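Local coordinates for galactonate dehydratase (Zobellia galactanivorans, PDB 5OLC), which belongs to the mandelate racemase/muconate lactonizing enzyme family of the enolase superfamily, which joins an N-terminal alpha+beta domain to a TIM-barrel-like domain, at residues Arg37-Val42 / Trp53-Gly58; Ile14-Ile19 / Gly66-Thr71; Ala314-Val319 / Leu361-Thr366; Thr308-Ser313 / Leu369-Asp374. One frame throughout, in Å; residues are numbered along the deposited sequence.

Contact 1: residues Arg37-Val42 / Trp53-Gly58; sequences RKICIV and WGEGYG
Glu55 meets the ends of two isoleucines of the facing strand. Its CG stands anti to the backbone N (chi1 -168°) and the chain runs on extended, which carries the carboxylate past Ile41 to Ile39. CD1 of Ile41 rests against the stem, 3.7 Å from Glu55 CG, and is about as near to the carboxylate; the two chains pass at a slant. Farther out, CD1 of Ile39 lies 3.3 Å from Glu55 OE2. These methyls give the carboxylate no polar partner: Glu55 OE1 instead hydrogen-bonds Thr308 OG1 and the backbone N of Ala311, at the start of helix 309-321. Ile41 divides its two branches between neighbours. CG1 lies beside the backbone N (chi1 -65°) and brings CD1 to Glu55, whereas CG2 turns to the benzo part of Trp53, 3.5 Å from CE3, the two side chains crossing at about a right angle. The segments belong to the beta hairpin of strands 36-46 and 51-56, part of the three-stranded antiparallel sheet of the N-terminal domain. Val42 and Gly54 form a hydrogen-bonded pair, with Val42 N to Gly54 O at 2.9 Å and Gly54 N to Val42 O at 2.8 Å. Ile41 and Glu55 make the adjoining non-hydrogen-bonded pair, their CA atoms 4.4 Å apart. On the face away from Glu55, CG2 of Val42 lies over the Gly54 backbone, 3.7 Å from Gly54 C, while Val42 and Cys40 also pack on Ile67 of helix 60-70.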
loop_
_atom_site.group_PDB
_atom_site.type_symbol
_atom_site.label_atom_id
_atom_site.label_comp_id
_atom_site.label_asym_id
_atom_site.label_seq_id
_atom_site.Cartn_x
_atom_site.Cartn_y
_atom_site.Cartn_z
ATOM N N ARG A 37 -4.575 -47.413 -2.965
ATOM C CA ARG A 37 -3.705 -46.380 -3.537
ATOM C C ARG A 37 -3.972 -46.498 -5.033
ATOM O O ARG A 37 -3.613 -47.512 -5.638
ATOM C CB ARG A 37 -2.194 -46.634 -3.275
ATOM C CG ARG A 37 -1.726 -46.694 -1.817
ATOM C CD ARG A 37 -1.585 -45.327 -1.151
ATOM N NE ARG A 37 -0.338 -44.631 -1.484
ATOM C CZ ARG A 37 0.802 -44.752 -0.809
ATOM N NH1 ARG A 37 0.887 -45.588 0.222
ATOM N NH2 ARG A 37 1.871 -44.051 -1.164
ATOM N N LYS A 38 -4.687 -45.525 -5.607
ATOM C CA LYS A 38 -5.006 -45.495 -7.035
ATOM C C LYS A 38 -4.227 -44.341 -7.670
ATOM O O LYS A 38 -4.500 -43.170 -7.376
ATOM C CB LYS A 38 -6.516 -45.319 -7.252
ATOM C CG LYS A 38 -7.215 -46.538 -7.838
ATOM C CD LYS A 38 -8.746 -46.376 -7.857
ATOM C CE LYS A 38 -9.440 -46.903 -6.621
ATOM N NZ LYS A 38 -9.491 -48.386 -6.604
ATOM N N ILE A 39 -3.217 -44.673 -8.494
ATOM C CA ILE A 39 -2.425 -43.653 -9.186
ATOM C C ILE A 39 -2.546 -43.863 -10.705
ATOM O O ILE A 39 -2.706 -44.993 -11.153
ATOM C CB ILE A 39 -0.939 -43.482 -8.670
ATOM C CG1 ILE A 39 0.061 -44.224 -9.518
ATOM C CG2 ILE A 39 -0.725 -43.810 -7.175
ATOM C CD1 ILE A 39 0.844 -43.363 -10.157
ATOM N N CYS A 40 -2.514 -42.775 -11.473
ATOM C CA CYS A 40 -2.563 -42.800 -12.934
ATOM C C CYS A 40 -1.150 -42.523 -13.464
ATOM O O CYS A 40 -0.435 -41.704 -12.889
ATOM C CB CYS A 40 -3.576 -41.791 -13.469
ATOM S SG CYS A 40 -3.603 -41.653 -15.276
ATOM N N ILE A 41 -0.744 -43.226 -14.540
ATOM C CA ILE A 41 0.577 -43.180 -15.203
ATOM C C ILE A 41 0.328 -43.091 -16.742
ATOM O O ILE A 41 -0.680 -43.613 -17.202
ATOM C CB ILE A 41 1.294 -44.528 -14.838
ATOM C CG1 ILE A 41 1.613 -44.671 -13.328
ATOM C CG2 ILE A 41 2.509 -44.807 -15.666
ATOM C CD1 ILE A 41 2.827 -44.001 -12.767
ATOM N N VAL A 42 1.239 -42.484 -17.526
ATOM C CA VAL A 42 1.147 -42.415 -19.002
ATOM C C VAL A 42 2.383 -42.966 -19.685
ATOM O O VAL A 42 3.491 -42.823 -19.166
ATOM C CB VAL A 42 0.912 -41.012 -19.600
ATOM C CG1 VAL A 42 -0.491 -40.834 -20.146
ATOM C CG2 VAL A 42 1.342 -39.897 -18.655
ATOM N N TRP A 53 7.757 -42.400 -20.118
ATOM C CA TRP A 53 6.865 -42.637 -18.978
ATOM C C TRP A 53 6.599 -41.355 -18.148
ATOM O O TRP A 53 7.519 -40.605 -17.820
ATOM C CB TRP A 53 7.382 -43.805 -18.103
ATOM C CG TRP A 53 7.127 -45.165 -18.683
ATOM C CD1 TRP A 53 8.050 -46.013 -19.226
ATOM C CD2 TRP A 53 5.857 -45.829 -18.794
ATOM N NE1 TRP A 53 7.435 -47.172 -19.659
ATOM C CE2 TRP A 53 6.086 -47.078 -19.420
ATOM C CE3 TRP A 53 4.551 -45.506 -18.392
ATOM C CZ2 TRP A 53 5.059 -47.999 -19.648
ATOM C CZ3 TRP A 53 3.537 -46.408 -18.642
ATOM C CH2 TRP A 53 3.795 -47.644 -19.251
ATOM N N GLY A 54 5.329 -41.118 -17.851
ATOM C CA GLY A 54 4.872 -39.960 -17.091
ATOM C C GLY A 54 3.916 -40.324 -15.982
ATOM O O GLY A 54 3.475 -41.463 -15.896
ATOM N N GLU A 55 3.601 -39.361 -15.131
ATOM C CA GLU A 55 2.735 -39.548 -13.978
ATOM C C GLU A 55 2.013 -38.238 -13.626
ATOM O O GLU A 55 2.588 -37.152 -13.735
ATOM C CB GLU A 55 3.592 -40.017 -12.783
ATOM C CG GLU A 55 2.838 -40.527 -11.569
ATOM C CD GLU A 55 3.741 -41.213 -10.560
ATOM O OE1 GLU A 55 4.874 -41.589 -10.930
ATOM O OE2 GLU A 55 3.330 -41.354 -9.387
ATOM N N GLY A 56 0.756 -38.381 -13.223
ATOM C CA GLY A 56 -0.102 -37.303 -12.750
ATOM C C GLY A 56 -0.418 -37.510 -11.281
ATOM O O GLY A 56 -0.533 -38.661 -10.842
ATOM N N TYR A 57 -0.499 -36.414 -10.496
ATOM C CA TYR A 57 -0.781 -36.509 -9.060
ATOM C C TYR A 57 -2.192 -36.038 -8.737
ATOM O O TYR A 57 -2.564 -34.916 -9.105
ATOM C CB TYR A 57 0.272 -35.766 -8.216
ATOM C CG TYR A 57 0.020 -35.818 -6.724
ATOM C CD1 TYR A 57 0.478 -36.885 -5.954
ATOM C CD2 TYR A 57 -0.637 -34.776 -6.069
ATOM C CE1 TYR A 57 0.269 -36.924 -4.571
ATOM C CE2 TYR A 57 -0.859 -34.808 -4.688
ATOM C CZ TYR A 57 -0.404 -35.884 -3.942
ATOM O OH TYR A 57 -0.620 -35.909 -2.583
ATOM N N GLY A 58 -2.948 -36.899 -8.047
ATOM C CA GLY A 58 -4.325 -36.641 -7.638
ATOM C C GLY A 58 -5.256 -37.822 -7.833
ATOM O O GLY A 58 -4.811 -38.964 -7.695
#

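Contact 2: residues Ile14-Ile19 / Gly66-Thr71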
loop_
_atom_site.group_PDB
_atom_site.type_symbol
_atom_site.label_atom_id
_atom_site.label_comp_id
_atom_site.label_asym_id
_atom_site.label_seq_id
_atom_site.Cartn_x
_atom_site.Cartn_y
_atom_site.Cartn_z
ATOM N N ILE A 14 -0.597 -42.160 -27.061
ATOM C CA ILE A 14 -0.579 -41.773 -25.637
ATOM C C ILE A 14 -1.446 -42.833 -24.920
ATOM O O ILE A 14 -2.589 -43.052 -25.318
ATOM C CB ILE A 14 -1.078 -40.309 -25.355
ATOM C CG1 ILE A 14 -0.309 -39.251 -26.183
ATOM C CG2 ILE A 14 -0.982 -39.978 -23.851
ATOM C CD1 ILE A 14 -1.127 -38.060 -26.561
ATOM N N GLU A 15 -0.891 -43.505 -23.891
ATOM C CA GLU A 15 -1.598 -44.569 -23.173
ATOM C C GLU A 15 -1.656 -44.376 -21.653
ATOM O O GLU A 15 -0.722 -44.767 -20.945
ATOM C CB GLU A 15 -1.021 -45.949 -23.524
ATOM C CG GLU A 15 -1.480 -46.473 -24.881
ATOM C CD GLU A 15 -0.613 -47.507 -25.581
ATOM O OE1 GLU A 15 0.370 -48.001 -24.978
ATOM O OE2 GLU A 15 -0.926 -47.823 -26.751
ATOM N N PRO A 16 -2.786 -43.833 -21.127
ATOM C CA PRO A 16 -2.919 -43.689 -19.668
ATOM C C PRO A 16 -3.324 -44.991 -18.967
ATOM O O PRO A 16 -4.147 -45.733 -19.478
ATOM C CB PRO A 16 -3.962 -42.586 -19.525
ATOM C CG PRO A 16 -4.802 -42.674 -20.774
ATOM C CD PRO A 16 -3.990 -43.337 -21.841
ATOM N N TYR A 17 -2.709 -45.289 -17.826
ATOM C CA TYR A 17 -2.997 -46.498 -17.058
ATOM C C TYR A 17 -3.241 -46.151 -15.614
ATOM O O TYR A 17 -2.386 -45.520 -14.989
ATOM C CB TYR A 17 -1.854 -47.520 -17.126
ATOM C CG TYR A 17 -1.406 -47.890 -18.525
ATOM C CD1 TYR A 17 -2.166 -48.750 -19.317
ATOM C CD2 TYR A 17 -0.193 -47.439 -19.034
ATOM C CE1 TYR A 17 -1.754 -49.108 -20.602
ATOM C CE2 TYR A 17 0.233 -47.794 -20.317
ATOM C CZ TYR A 17 -0.553 -48.628 -21.099
ATOM O OH TYR A 17 -0.163 -48.979 -22.370
ATOM N N VAL A 18 -4.419 -46.557 -15.087
ATOM C CA VAL A 18 -4.812 -46.372 -13.689
ATOM C C VAL A 18 -4.434 -47.660 -12.984
ATOM O O VAL A 18 -4.944 -48.730 -13.339
ATOM C CB VAL A 18 -6.312 -46.060 -13.504
ATOM C CG1 VAL A 18 -6.661 -45.968 -12.027
ATOM C CG2 VAL A 18 -6.707 -44.792 -14.227
ATOM N N ILE A 19 -3.517 -47.571 -12.025
ATOM C CA ILE A 19 -3.054 -48.756 -11.316
ATOM C C ILE A 19 -3.520 -48.691 -9.863
ATOM O O ILE A 19 -3.384 -47.648 -9.220
ATOM C CB ILE A 19 -1.528 -49.024 -11.514
ATOM C CG1 ILE A 19 -0.655 -47.780 -11.179
ATOM C CG2 ILE A 19 -1.272 -49.520 -12.942
ATOM C CD1 ILE A 19 0.864 -48.035 -10.935
ATOM N N GLY A 66 -8.560 -36.892 -18.244
ATOM C CA GLY A 66 -7.916 -35.635 -18.591
ATOM C C GLY A 66 -6.963 -35.847 -19.740
ATOM O O GLY A 66 -7.075 -35.156 -20.757
ATOM N N ILE A 67 -6.068 -36.875 -19.608
ATOM C CA ILE A 67 -5.101 -37.262 -20.640
ATOM C C ILE A 67 -5.868 -37.556 -21.940
ATOM O O ILE A 67 -5.499 -37.012 -22.990
ATOM C CB ILE A 67 -4.232 -38.447 -20.187
ATOM C CG1 ILE A 67 -3.266 -38.016 -19.071
ATOM C CG2 ILE A 67 -3.479 -39.044 -21.375
ATOM C CD1 ILE A 67 -3.060 -39.007 -17.977
ATOM N N ASP A 68 -6.983 -38.341 -21.840
ATOM C CA ASP A 68 -7.878 -38.678 -22.953
ATOM C C ASP A 68 -8.436 -37.427 -23.643
ATOM O O ASP A 68 -8.725 -37.468 -24.846
ATOM C CB ASP A 68 -9.052 -39.533 -22.464
ATOM C CG ASP A 68 -8.745 -40.936 -21.956
ATOM O OD1 ASP A 68 -7.578 -41.375 -22.067
ATOM O OD2 ASP A 68 -9.682 -41.606 -21.472
ATOM N N PHE A 69 -8.607 -36.322 -22.869
ATOM C CA PHE A 69 -9.117 -35.054 -23.395
ATOM C C PHE A 69 -8.122 -34.403 -24.342
ATOM O O PHE A 69 -8.525 -33.945 -25.409
ATOM C CB PHE A 69 -9.553 -34.090 -22.265
ATOM C CG PHE A 69 -9.872 -32.689 -22.747
ATOM C CD1 PHE A 69 -11.084 -32.407 -23.377
ATOM C CD2 PHE A 69 -8.954 -31.659 -22.594
ATOM C CE1 PHE A 69 -11.364 -31.118 -23.845
ATOM C CE2 PHE A 69 -9.239 -30.374 -23.055
ATOM C CZ PHE A 69 -10.438 -30.114 -23.681
ATOM N N PHE A 70 -6.833 -34.378 -23.952
ATOM C CA PHE A 70 -5.744 -33.784 -24.737
ATOM C C PHE A 70 -5.208 -34.688 -25.817
ATOM O O PHE A 70 -4.570 -34.185 -26.749
ATOM C CB PHE A 70 -4.565 -33.361 -23.842
ATOM C CG PHE A 70 -4.918 -32.384 -22.746
ATOM C CD1 PHE A 70 -5.369 -31.102 -23.052
ATOM C CD2 PHE A 70 -4.783 -32.739 -21.407
ATOM C CE1 PHE A 70 -5.699 -30.208 -22.045
ATOM C CE2 PHE A 70 -5.111 -31.842 -20.399
ATOM C CZ PHE A 70 -5.560 -30.581 -20.725
ATOM N N THR A 71 -5.412 -36.020 -25.681
ATOM C CA THR A 71 -4.861 -37.012 -26.604
ATOM C C THR A 71 -5.215 -36.657 -28.048
ATOM O O THR A 71 -4.255 -36.556 -28.799
ATOM C CB THR A 71 -5.184 -38.438 -26.169
ATOM O OG1 THR A 71 -4.582 -38.648 -24.893
ATOM C CG2 THR A 71 -4.634 -39.475 -27.114
#
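Ile14 comes first along the strand and reaches the helix with two branches. Its CD1 meets CG2 of Thr71 tip to tip at 3.8 Å, while its CG2, anti to the backbone N with CG1 lying beside that N (chi1 -54°), turns to Ile67 CG2 at 3.6 Å. Glu15 points away, and two residues on from Ile14, Pro16 again points at the helix. Its ring slides past Ile67 in the opposite direction, CG lying 3.9 Å from Ile67 CG2 and CB near Ile67 CD1. The same Pro16 CG comes within 3.3 Å of Asp68 OD1, whose carboxylate also makes a salt bridge through OD2 to Lys64. Strand 14-19 and helix 66-70 run almost antiparallel, at 170°, the helix lying along the strand against one face of the N-terminal sheet; Phe69, farther round the helix, packs on Pro59 of a second subunit. Thr71 OG1 donates to Ile67 O at 2.7 Å, which turns its hydroxyl back to the helix backbone. No hydrogen bond spans the two segments, so strand and helix are joined here by aliphatic carbon, with charge kept at the margin.

Contact 3: residues Ala314-Val319 / Leu361-Thr366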
loop_
_atom_site.group_PDB
_atom_site.type_symbol
_atom_site.label_atom_id
_atom_site.label_comp_id
_atom_site.label_asym_id
_atom_site.label_seq_id
_atom_site.Cartn_x
_atom_site.Cartn_y
_atom_site.Cartn_z
ATOM N N ALA A 314 11.530 -37.579 -11.779
ATOM C CA ALA A 314 11.329 -36.195 -12.198
ATOM C C ALA A 314 11.890 -35.219 -11.134
ATOM O O ALA A 314 12.556 -34.240 -11.498
ATOM C CB ALA A 314 9.852 -35.941 -12.449
ATOM N N ALA A 315 11.681 -35.531 -9.825
ATOM C CA ALA A 315 12.225 -34.745 -8.714
ATOM C C ALA A 315 13.727 -34.917 -8.622
ATOM O O ALA A 315 14.414 -33.923 -8.438
ATOM C CB ALA A 315 11.567 -35.119 -7.406
ATOM N N VAL A 316 14.251 -36.142 -8.807
ATOM C CA VAL A 316 15.706 -36.388 -8.785
ATOM C C VAL A 316 16.367 -35.447 -9.791
ATOM O O VAL A 316 17.292 -34.718 -9.440
ATOM C CB VAL A 316 16.123 -37.859 -9.089
ATOM C CG1 VAL A 316 17.618 -38.048 -8.881
ATOM C CG2 VAL A 316 15.338 -38.867 -8.262
ATOM N N HIS A 317 15.845 -35.439 -11.020
ATOM C CA HIS A 317 16.351 -34.614 -12.098
ATOM C C HIS A 317 16.077 -33.135 -11.889
ATOM O O HIS A 317 16.897 -32.326 -12.304
ATOM C CB HIS A 317 15.853 -35.127 -13.446
ATOM C CG HIS A 317 16.537 -36.405 -13.822
ATOM N ND1 HIS A 317 17.652 -36.408 -14.643
ATOM C CD2 HIS A 317 16.329 -37.665 -13.369
ATOM C CE1 HIS A 317 18.044 -37.675 -14.716
ATOM N NE2 HIS A 317 17.279 -38.468 -13.965
ATOM N N LEU A 318 14.985 -32.766 -11.189
ATOM C CA LEU A 318 14.734 -31.340 -10.935
ATOM C C LEU A 318 15.653 -30.773 -9.847
ATOM O O LEU A 318 16.283 -29.743 -10.106
ATOM C CB LEU A 318 13.270 -31.010 -10.666
ATOM C CG LEU A 318 12.981 -29.511 -10.690
ATOM C CD1 LEU A 318 12.075 -29.119 -11.845
ATOM C CD2 LEU A 318 12.489 -29.032 -9.337
ATOM N N VAL A 319 15.770 -31.439 -8.661
ATOM C CA VAL A 319 16.653 -30.929 -7.592
ATOM C C VAL A 319 18.145 -30.977 -8.049
ATOM O O VAL A 319 18.943 -30.138 -7.614
ATOM C CB VAL A 319 16.427 -31.488 -6.151
ATOM C CG1 VAL A 319 15.029 -32.076 -5.962
ATOM C CG2 VAL A 319 17.509 -32.458 -5.709
ATOM N N LEU A 361 21.493 -40.048 -2.117
ATOM C CA LEU A 361 20.927 -40.462 -3.397
ATOM C C LEU A 361 21.841 -39.917 -4.480
ATOM O O LEU A 361 22.382 -38.825 -4.322
ATOM C CB LEU A 361 19.521 -39.869 -3.544
ATOM C CG LEU A 361 18.610 -40.533 -4.550
ATOM C CD1 LEU A 361 17.291 -40.848 -3.941
ATOM C CD2 LEU A 361 18.432 -39.668 -5.753
ATOM N N GLU A 362 22.034 -40.682 -5.563
ATOM C CA GLU A 362 22.930 -40.302 -6.646
ATOM C C GLU A 362 22.168 -40.174 -7.943
ATOM O O GLU A 362 21.550 -41.140 -8.406
ATOM C CB GLU A 362 24.052 -41.337 -6.765
ATOM C CG GLU A 362 25.236 -40.946 -7.637
ATOM C CD GLU A 362 26.293 -42.037 -7.668
ATOM O OE1 GLU A 362 26.862 -42.355 -6.593
ATOM O OE2 GLU A 362 26.495 -42.630 -8.755
ATOM N N VAL A 363 22.220 -38.971 -8.528
ATOM C CA VAL A 363 21.539 -38.622 -9.773
ATOM C C VAL A 363 22.016 -39.557 -10.895
ATOM O O VAL A 363 23.226 -39.720 -11.049
ATOM C CB VAL A 363 21.726 -37.111 -10.130
ATOM C CG1 VAL A 363 20.946 -36.711 -11.388
ATOM C CG2 VAL A 363 21.344 -36.209 -8.955
ATOM N N PRO A 364 21.096 -40.212 -11.649
ATOM C CA PRO A 364 21.541 -41.090 -12.745
ATOM C C PRO A 364 21.979 -40.320 -14.007
ATOM O O PRO A 364 21.543 -39.191 -14.243
ATOM C CB PRO A 364 20.321 -41.986 -12.993
ATOM C CG PRO A 364 19.169 -41.122 -12.655
ATOM C CD PRO A 364 19.619 -40.154 -11.582
ATOM N N CYS A 365 22.822 -40.965 -14.832
ATOM C CA CYS A 365 23.391 -40.423 -16.070
ATOM C C CYS A 365 22.722 -41.006 -17.316
ATOM O O CYS A 365 23.036 -40.592 -18.434
ATOM C CB CYS A 365 24.897 -40.660 -16.086
ATOM S SG CYS A 365 25.641 -40.718 -14.437
ATOM N N THR A 366 21.816 -41.977 -17.112
ATOM C CA THR A 366 21.036 -42.692 -18.129
ATOM C C THR A 366 20.116 -41.740 -18.933
ATOM O O THR A 366 19.603 -40.779 -18.346
ATOM C CB THR A 366 20.225 -43.811 -17.439
ATOM O OG1 THR A 366 19.365 -43.241 -16.446
ATOM C CG2 THR A 366 21.119 -44.869 -16.784
#
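Val316 and Val363 mark the nearest approach of the two backbones, with CA atoms 6.3 Å apart. The first lies on helix 309-321; the second belongs to the loop by which the chain leaves strand 360-362. The chain of 361-366 passes the helix without any backbone bond to it, presenting Leu361, Val363 and Pro364 in turn to the side formed by Val316 and His317. Val316 is common to all three. Its CG1, carried anti to the backbone N (chi1 -173°), lies 3.6 Å from Leu361 CD2, 4.2 Å from Val363 CG2 and 4.0 Å from Pro364 CD, so a single methyl fits among three side chains. Its CG2 also nears the same Leu361 methyl. His317 handles the far end. With CG beside the backbone N (chi1 -72°), its ring swings toward Pro364 and meets the proline ring obliquely, NE2 standing 3.5 Å from Pro364 CG. Both ring nitrogens have polar partners beyond these segments: ND1 pairs with the backbone N of Ser126, and NE2 makes a weak bond to Leu369 O. The helix belongs to the barrel-like C-terminal domain, and Ile354 of strand 350-357 packs on Val316, Leu361 and Pro364 alike. Since an amide N can only donate, ND1 would act as acceptor and the ring proton probably sits on NE2, facing the Leu369 carbonyl. The contact itself is thus one of carbon on carbon, bordered by an imidazole probably held in its rotation by the ND1 bond, with weaker help from NE2.

Contact 4: residues Thr308-Ser313 / Leu369-Asp374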
loop_
_atom_site.group_PDB
_atom_site.type_symbol
_atom_site.label_atom_id
_atom_site.label_comp_id
_atom_site.label_asym_id
_atom_site.label_seq_id
_atom_site.Cartn_x
_atom_site.Cartn_y
_atom_site.Cartn_z
ATOM N N THR A 308 5.011 -42.961 -7.816
ATOM C CA THR A 308 5.899 -44.063 -8.204
ATOM C C THR A 308 7.285 -43.486 -8.513
ATOM O O THR A 308 7.513 -42.295 -8.291
ATOM C CB THR A 308 5.330 -44.882 -9.382
ATOM O OG1 THR A 308 5.478 -44.152 -10.591
ATOM C CG2 THR A 308 3.896 -45.313 -9.191
ATOM N N TRP A 309 8.208 -44.303 -9.039
ATOM C CA TRP A 309 9.528 -43.801 -9.380
ATOM C C TRP A 309 9.497 -42.923 -10.616
ATOM O O TRP A 309 10.480 -42.219 -10.833
ATOM C CB TRP A 309 10.572 -44.910 -9.496
ATOM C CG TRP A 309 10.832 -45.621 -8.208
ATOM C CD1 TRP A 309 10.261 -46.789 -7.795
ATOM C CD2 TRP A 309 11.723 -45.214 -7.158
ATOM N NE1 TRP A 309 10.738 -47.135 -6.547
ATOM C CE2 TRP A 309 11.628 -46.180 -6.128
ATOM C CE3 TRP A 309 12.610 -44.140 -6.995
ATOM C CZ2 TRP A 309 12.384 -46.102 -4.952
ATOM C CZ3 TRP A 309 13.361 -44.066 -5.826
ATOM C CH2 TRP A 309 13.245 -45.038 -4.822
ATOM N N ILE A 310 8.376 -42.908 -11.404
ATOM C CA ILE A 310 8.269 -41.979 -12.545
ATOM C C ILE A 310 8.297 -40.562 -11.971
ATOM O O ILE A 310 9.074 -39.740 -12.449
ATOM C CB ILE A 310 7.049 -42.199 -13.484
ATOM C CG1 ILE A 310 7.113 -43.579 -14.155
ATOM C CG2 ILE A 310 7.019 -41.109 -14.546
ATOM C CD1 ILE A 310 5.859 -44.069 -14.702
ATOM N N ALA A 311 7.494 -40.324 -10.894
ATOM C CA ALA A 311 7.381 -39.098 -10.104
ATOM C C ALA A 311 8.674 -38.796 -9.353
ATOM O O ALA A 311 9.150 -37.653 -9.422
ATOM C CB ALA A 311 6.266 -39.234 -9.100
ATOM N N ILE A 312 9.239 -39.796 -8.612
ATOM C CA ILE A 312 10.482 -39.581 -7.863
ATOM C C ILE A 312 11.615 -39.179 -8.812
ATOM O O ILE A 312 12.300 -38.199 -8.531
ATOM C CB ILE A 312 10.849 -40.748 -6.925
ATOM C CG1 ILE A 312 9.708 -41.024 -5.948
ATOM C CG2 ILE A 312 12.165 -40.478 -6.167
ATOM C CD1 ILE A 312 9.488 -42.503 -5.605
ATOM N N SER A 313 11.743 -39.868 -9.971
ATOM C CA SER A 313 12.753 -39.576 -10.997
ATOM C C SER A 313 12.731 -38.123 -11.452
ATOM O O SER A 313 13.784 -37.494 -11.456
ATOM C CB SER A 313 12.603 -40.504 -12.196
ATOM O OG SER A 313 12.995 -41.812 -11.829
ATOM N N LEU A 369 14.504 -39.921 -17.737
ATOM C CA LEU A 369 14.305 -39.989 -16.283
ATOM C C LEU A 369 15.076 -41.148 -15.648
ATOM O O LEU A 369 15.450 -41.077 -14.475
ATOM C CB LEU A 369 12.802 -40.091 -15.932
ATOM C CG LEU A 369 11.865 -39.005 -16.444
ATOM C CD1 LEU A 369 10.453 -39.495 -16.448
ATOM C CD2 LEU A 369 11.984 -37.730 -15.612
ATOM N N GLY A 370 15.292 -42.201 -16.431
ATOM C CA GLY A 370 16.009 -43.389 -15.985
ATOM C C GLY A 370 15.079 -44.376 -15.337
ATOM O O GLY A 370 15.446 -45.026 -14.352
ATOM N N VAL A 371 13.856 -44.467 -15.906
ATOM C CA VAL A 371 12.781 -45.339 -15.431
ATOM C C VAL A 371 12.069 -46.116 -16.525
ATOM O O VAL A 371 11.883 -45.627 -17.656
ATOM C CB VAL A 371 11.722 -44.643 -14.540
ATOM C CG1 VAL A 371 12.209 -44.503 -13.110
ATOM C CG2 VAL A 371 11.229 -43.324 -15.134
ATOM N N ASP A 372 11.586 -47.307 -16.110
ATOM C CA ASP A 372 10.781 -48.222 -16.896
ATOM C C ASP A 372 9.629 -48.798 -16.074
ATOM O O ASP A 372 9.622 -48.682 -14.842
ATOM C CB ASP A 372 11.640 -49.327 -17.524
ATOM C CG ASP A 372 11.536 -49.341 -19.036
ATOM O OD1 ASP A 372 10.424 -49.069 -19.561
ATOM O OD2 ASP A 372 12.564 -49.621 -19.698
ATOM N N VAL A 373 8.638 -49.380 -16.773
ATOM C CA VAL A 373 7.470 -50.011 -16.169
ATOM C C VAL A 373 7.456 -51.521 -16.518
ATOM O O VAL A 373 7.523 -51.873 -17.702
ATOM C CB VAL A 373 6.157 -49.282 -16.582
ATOM C CG1 VAL A 373 4.910 -50.123 -16.291
ATOM C CG2 VAL A 373 6.059 -47.902 -15.932
ATOM N N ASP A 374 7.383 -52.397 -15.480
ATOM C CA ASP A 374 7.272 -53.852 -15.627
ATOM C C ASP A 374 5.847 -54.064 -16.145
ATOM O O ASP A 374 4.886 -53.891 -15.388
ATOM C CB ASP A 374 7.484 -54.556 -14.260
ATOM C CG ASP A 374 7.526 -56.082 -14.263
ATOM O OD1 ASP A 374 7.013 -56.692 -15.225
ATOM O OD2 ASP A 374 8.036 -56.665 -13.279
#
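Apolar contacts between Ile310 and the two valines of strand 371-373 run along one flank of the helix. Ile310 CD1 reaches Val373 CG2 at 4.0 Å, the two side chains crossing at a slant, and Ile310 CG1 lies 4.2 Å from Val371 CG2. The other branch, Ile310 CG2, turns to Leu369 CD1 at 4.2 Å. Val371 also approaches Trp309, its CG1 lying 4.0 Å from Trp309 CB; the indole itself leads away and stacks on His352. About a turn further along the helix, the CB atoms of Ser313 and Leu369 meet at 3.8 Å.

No hydrogen bond crosses between the segments. Within the helical one, Ser313 OG, beside the backbone N (chi1 -70°), folds back and donates to Trp309 O at 2.7 Å; Ser313 N reaches the same oxygen from the opposite face of its plane. Thr308 is the N-cap, its OG1 accepting from Ile310 N at 3.3 Å and also bonding Glu55.

The first turn, 309-313, of the helix that follows barrel strand 300-301 runs nearly antiparallel to strand 371-373, at 168°. Gly370, with a positive phi, lets the chain turn from Leu369 into that strand. The Ser313 hydroxyl gives its proton to its own helix, which is consistent with its place beside Val371 in an essentially hydrophobic interface.

In the fold
Contacts 1, 3 and 4 are buried, whereas contact 2 lies nearer the surface, its centre about 20 Å from the centre of the chain, against about 12 or 13 Å for the centres of the others. Contacts 1 and 2 share the N-terminal sheet, strand 36-46 pairing with strand 11-22. Contacts 3 and 4 share helix 309-321, on successive turns. Contact 1 alone has hydrogen bonds between its segments, as befits paired strands; the other three rest mainly on aliphatic side chains, with His317 bordering contact 3 and Asp68 contact 2. Glu55 joins the two domains, linking contact 1 to contact 4, while contacts 2 and 3 are remote, their centres about 25 Å apart.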